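Local coordinates for protein lantibiotic dehydratase (Microbispora corallina, PDB 5EHK) that probably dehydrates serine and threonine residues of the precursor peptide of the lantibiotic NAI-107, using glutamyl-tRNA to activate their hydroxyl groups, at residues G152-S157 and V381-I386. Sequence-based numbering, arbitrary orientation.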
# COMPACT_ATOMS: atom_id res chain seq x y z
N GLY A 152 43.18 19.09 -6.27
CA GLY A 152 42.68 20.40 -6.63
C GLY A 152 42.48 21.19 -5.35
O GLY A 152 42.39 20.62 -4.28
N ARG A 153 42.39 22.51 -5.46
CA ARG A 153 42.31 23.32 -4.25
C ARG A 153 41.56 24.60 -4.51
O ARG A 153 41.57 25.13 -5.61
CB ARG A 153 43.73 23.64 -3.80
CG ARG A 153 43.85 24.52 -2.58
CD ARG A 153 45.30 24.74 -2.28
NE ARG A 153 45.90 23.44 -2.00
CZ ARG A 153 45.93 22.86 -0.81
NH1 ARG A 153 45.41 23.48 0.25
NH2 ARG A 153 46.49 21.67 -0.67
N PHE A 154 40.91 25.10 -3.47
CA PHE A 154 40.36 26.43 -3.53
C PHE A 154 41.45 27.40 -3.13
O PHE A 154 42.25 27.14 -2.23
CB PHE A 154 39.15 26.57 -2.63
CG PHE A 154 37.93 25.84 -3.13
CD1 PHE A 154 37.30 26.25 -4.30
CD2 PHE A 154 37.41 24.76 -2.42
CE1 PHE A 154 36.18 25.59 -4.76
CE2 PHE A 154 36.28 24.10 -2.88
CZ PHE A 154 35.66 24.51 -4.04
N ASP A 155 41.47 28.53 -3.82
CA ASP A 155 42.57 29.46 -3.75
C ASP A 155 42.01 30.85 -3.95
O ASP A 155 40.78 31.05 -3.90
CB ASP A 155 43.56 29.13 -4.86
CG ASP A 155 44.96 29.62 -4.57
OD1 ASP A 155 45.22 29.93 -3.39
OD2 ASP A 155 45.79 29.66 -5.51
N THR A 156 42.89 31.82 -4.20
CA THR A 156 42.43 33.16 -4.55
C THR A 156 42.65 33.37 -6.04
O THR A 156 42.14 34.32 -6.63
CB THR A 156 43.11 34.25 -3.69
OG1 THR A 156 44.53 34.02 -3.67
CG2 THR A 156 42.60 34.19 -2.25
N SER A 157 43.33 32.42 -6.66
CA SER A 157 43.67 32.52 -8.08
C SER A 157 43.37 31.25 -8.87
O SER A 157 43.90 30.18 -8.56
CB SER A 157 45.15 32.90 -8.23
OG SER A 157 45.99 31.93 -7.61
N VAL A 381 35.22 32.37 -5.04
CA VAL A 381 33.86 32.73 -5.42
C VAL A 381 33.09 31.47 -5.80
O VAL A 381 31.89 31.37 -5.55
CB VAL A 381 33.82 33.80 -6.58
CG1 VAL A 381 34.41 33.23 -7.87
CG2 VAL A 381 32.41 34.34 -6.79
N VAL A 382 33.81 30.49 -6.35
CA VAL A 382 33.20 29.22 -6.73
C VAL A 382 32.86 28.39 -5.50
O VAL A 382 31.75 27.88 -5.38
CB VAL A 382 34.10 28.43 -7.68
CG1 VAL A 382 33.58 27.00 -7.83
CG2 VAL A 382 34.17 29.14 -9.02
N ARG A 383 33.81 28.25 -4.57
CA ARG A 383 33.55 27.58 -3.30
C ARG A 383 32.28 28.10 -2.62
O ARG A 383 31.53 27.34 -2.02
CB ARG A 383 34.74 27.76 -2.36
CG ARG A 383 34.61 27.01 -1.03
CD ARG A 383 35.40 27.73 0.05
NE ARG A 383 36.13 26.81 0.91
CZ ARG A 383 37.45 26.81 1.07
NH1 ARG A 383 38.22 27.68 0.40
NH2 ARG A 383 38.02 25.95 1.89
N THR A 384 32.02 29.39 -2.74
CA THR A 384 30.83 29.98 -2.15
C THR A 384 29.56 29.63 -2.93
O THR A 384 28.47 29.53 -2.35
CB THR A 384 31.01 31.50 -1.97
OG1 THR A 384 31.90 31.69 -0.88
CG2 THR A 384 29.67 32.21 -1.67
N GLU A 385 29.69 29.46 -4.25
CA GLU A 385 28.54 29.10 -5.08
C GLU A 385 28.09 27.72 -4.65
O GLU A 385 26.94 27.52 -4.26
CB GLU A 385 28.91 29.13 -6.57
CG GLU A 385 27.72 29.00 -7.55
CD GLU A 385 26.61 30.06 -7.38
OE1 GLU A 385 26.88 31.28 -7.47
OE2 GLU A 385 25.44 29.66 -7.19
N ILE A 386 29.03 26.78 -4.67
CA ILE A 386 28.76 25.43 -4.29
C ILE A 386 28.20 25.33 -2.88
O ILE A 386 27.24 24.62 -2.65
CB ILE A 386 30.02 24.59 -4.42
CG1 ILE A 386 30.49 24.62 -5.87
CG2 ILE A 386 29.77 23.16 -3.93
CD1 ILE A 386 31.75 23.88 -6.10
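Phe154 lies against Arg383 in a buried strand-to-helix contact within the N-terminal part of the dehydratase. Phe154 belongs to strand 147-155, which runs between strand 6-17 (antiparallel) and strand 366-379 (parallel). Arg383 is in the first turns of helix 380-395, which directly follows strand 366-379. The strand and helix segments run almost at right angles, 103° between their directions, with their axes 8.7 Å apart at closest approach.

The main interaction is a CH-pi contact. CB of Arg383 sits over the Phe154 ring, 3.5 Å from its centroid and close to the ring normal. CG of Arg383 continues over the same ring, 3.8 Å from CE2 of Phe154. With its CG anti to the backbone N (chi1 -176°), the arginine then runs back along the phenylalanine towards the strand. The chain bends at chi3, and the guanidinium lies just beyond the CD2 edge of the ring, with CD2 of Phe154 over one of its faces; the two planes are 31° apart. NH1 of Arg383 ends beside CB of Phe154, at 3.4 Å.

Two aliphatic side chains meet the ring at its edge. Val382 brings CG1 to 4.3 Å from CE1 of Phe154, and Ile386 places CD1 4.5 Å from CZ of Phe154. Phe12 of strand 6-17 adds an edge-to-face ring contact.

No hydrogen bond joins the two segments. The polar end of Arg383 is held from elsewhere: NH2 forms a salt bridge with Asp10, and NH1 forms one with Glu380. These acids probably balance its positive charge and limit its rotation. Arg383 thus has two roles, its aliphatic stem packing on the aromatic ring while its charged end ties the start of the helix to strand 6-17.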